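Beta-d-glucoside glucohydrolase (Hypocrea jecorina, PDB 3ZZ1) probably hydrolyses terminal, non-reducing beta-D-glucosyl residues to release beta-D-glucose, as a secreted family 3 glycoside hydrolase of cellulose degradation. Local coordinates at residues 477-482 and 499-504. Sequence-based numbering, arbitrary orientation.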
loop_
_atom_site.group_PDB
_atom_site.type_symbol
_atom_site.label_atom_id
_atom_site.label_comp_id
_atom_site.label_asym_id
_atom_site.label_seq_id
_atom_site.Cartn_x
_atom_site.Cartn_y
_atom_site.Cartn_z
ATOM N N ILE A 477 -18.136 15.444 -17.044
ATOM C CA ILE A 477 -17.575 14.275 -16.387
ATOM C C ILE A 477 -16.224 14.674 -15.815
ATOM O O ILE A 477 -15.352 15.145 -16.539
ATOM C CB ILE A 477 -17.432 13.081 -17.362
ATOM C CG1 ILE A 477 -18.813 12.645 -17.868
ATOM C CG2 ILE A 477 -16.693 11.894 -16.689
ATOM C CD1 ILE A 477 -18.767 11.747 -19.086
ATOM N N VAL A 478 -16.070 14.507 -14.509
ATOM C CA VAL A 478 -14.831 14.859 -13.823
ATOM C C VAL A 478 -14.011 13.601 -13.567
ATOM O O VAL A 478 -14.467 12.680 -12.878
ATOM C CB VAL A 478 -15.102 15.583 -12.485
ATOM C CG1 VAL A 478 -13.792 15.863 -11.755
ATOM C CG2 VAL A 478 -15.870 16.881 -12.716
ATOM N N VAL A 479 -12.809 13.568 -14.133
ATOM C CA VAL A 479 -11.882 12.471 -13.906
ATOM C C VAL A 479 -10.761 12.969 -13.009
ATOM O O VAL A 479 -10.101 13.963 -13.315
ATOM C CB VAL A 479 -11.322 11.896 -15.230
ATOM C CG1 VAL A 479 -10.295 10.801 -14.954
ATOM C CG2 VAL A 479 -12.457 11.354 -16.097
ATOM N N VAL A 480 -10.574 12.273 -11.892
ATOM C CA VAL A 480 -9.595 12.643 -10.881
ATOM C C VAL A 480 -8.501 11.584 -10.781
ATOM O O VAL A 480 -8.792 10.399 -10.605
ATOM C CB VAL A 480 -10.258 12.792 -9.494
ATOM C CG1 VAL A 480 -9.251 13.291 -8.465
ATOM C CG2 VAL A 480 -11.467 13.724 -9.568
ATOM N N HIS A 481 -7.250 12.019 -10.896
ATOM C CA HIS A 481 -6.106 11.165 -10.596
ATOM C C HIS A 481 -5.401 11.722 -9.367
ATOM O O HIS A 481 -4.931 12.855 -9.376
ATOM C CB HIS A 481 -5.149 11.069 -11.790
ATOM C CG HIS A 481 -5.715 10.319 -12.959
ATOM N ND1 HIS A 481 -6.324 10.949 -14.024
ATOM C CD2 HIS A 481 -5.770 8.993 -13.227
ATOM C CE1 HIS A 481 -6.727 10.044 -14.897
ATOM N NE2 HIS A 481 -6.404 8.848 -14.439
ATOM N N SER A 482 -5.331 10.925 -8.305
ATOM C CA SER A 482 -4.925 11.453 -7.009
ATOM C C SER A 482 -4.274 10.443 -6.070
ATOM O O SER A 482 -4.673 9.277 -6.012
ATOM C CB SER A 482 -6.130 12.085 -6.308
ATOM O OG SER A 482 -5.727 12.752 -5.126
ATOM N N ALA A 499 -21.008 13.120 -13.733
ATOM C CA ALA A 499 -20.200 11.959 -13.360
ATOM C C ALA A 499 -18.872 12.352 -12.737
ATOM O O ALA A 499 -18.224 13.303 -13.180
ATOM C CB ALA A 499 -19.970 11.057 -14.553
ATOM N N VAL A 500 -18.485 11.610 -11.700
ATOM C CA VAL A 500 -17.173 11.758 -11.074
ATOM C C VAL A 500 -16.455 10.405 -11.062
ATOM O O VAL A 500 -16.932 9.433 -10.470
ATOM C CB VAL A 500 -17.266 12.347 -9.643
ATOM C CG1 VAL A 500 -15.879 12.495 -9.032
ATOM C CG2 VAL A 500 -17.979 13.696 -9.652
ATOM N N VAL A 501 -15.308 10.366 -11.735
ATOM C CA VAL A 501 -14.502 9.166 -11.880
ATOM C C VAL A 501 -13.240 9.310 -11.033
ATOM O O VAL A 501 -12.319 10.049 -11.397
ATOM C CB VAL A 501 -14.105 8.932 -13.360
ATOM C CG1 VAL A 501 -13.360 7.617 -13.514
ATOM C CG2 VAL A 501 -15.334 8.947 -14.263
ATOM N N TRP A 502 -13.220 8.625 -9.893
ATOM C CA TRP A 502 -12.032 8.551 -9.054
ATOM C C TRP A 502 -11.106 7.495 -9.654
ATOM O O TRP A 502 -11.204 6.303 -9.345
ATOM C CB TRP A 502 -12.409 8.194 -7.610
ATOM C CG TRP A 502 -11.331 8.492 -6.600
ATOM C CD1 TRP A 502 -10.462 7.597 -6.038
ATOM C CD2 TRP A 502 -11.015 9.772 -6.029
ATOM N NE1 TRP A 502 -9.621 8.242 -5.152
ATOM C CE2 TRP A 502 -9.939 9.575 -5.129
ATOM C CE3 TRP A 502 -11.535 11.064 -6.189
ATOM C CZ2 TRP A 502 -9.372 10.627 -4.396
ATOM C CZ3 TRP A 502 -10.976 12.110 -5.453
ATOM C CH2 TRP A 502 -9.901 11.883 -4.572
ATOM N N ALA A 503 -10.212 7.945 -10.526
ATOM C CA ALA A 503 -9.387 7.035 -11.313
ATOM C C ALA A 503 -8.144 6.544 -10.561
ATOM O O ALA A 503 -7.532 5.556 -10.955
ATOM C CB ALA A 503 -9.005 7.688 -12.626
ATOM N N GLY A 504 -7.779 7.237 -9.486
ATOM C CA GLY A 504 -6.650 6.832 -8.650
ATOM C C GLY A 504 -5.289 7.055 -9.283
ATOM O O GLY A 504 -5.038 8.095 -9.886
HETATM O O HOH W 1 -8.132 9.868 -8.023
#
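Val480 and Trp502 meet across two neighbouring parallel strands, 477-482 and 499-502, a worked example of adjacent parallel strands joined by a beta-alpha-beta crossover. The unit runs through helix 489-492 and belongs to the mixed sheet of the family 3 C-terminal domain, with strand 430-437 on the far side of 477-482. Val478 N hydrogen-bonds to Ala499 O, Val501 N to Val478 O at 2.7 Å and Val480 N to Val501 O, all nearly straight. Val480 O then takes Ala503 N at 2.8 Å in a more bent hydrogen bond (144°) and also accepts one from a water, which in turn accepts one from Gly504 N. Ser482 N reaches Gly504 O at 3.3 Å from above the carbonyl plane, so this last bond is longer and more bent than those before it.

Followed outward, Val480 begins with CB, 3.9 Å from both Val501 O and Trp502 CE3. Val480 CG1, set anti to the backbone N (chi1 -175°), comes obliquely upon the benzo part of the indole, 3.7 Å from Trp502 CZ3, while Val480 CG2 stays 4.2 Å from Val501 O, farther than CB. Ser482 CB touches CZ2 of the same ring, the bridging water sits over one indole face, and NE1 is hydrogen-bonded to Tyr530 OH. On the face that carries Val479 and Val501, Ala503 CB lies over a face of the His481 ring, 3.4 Å from His481 NE2, and the two valines stand side by side against Leu514 of helix 510-518. Apolar contacts thus line both faces, whereas the buried amides of Ala503, Ser482 and Gly504 rely on one bent bond, one long one and a water.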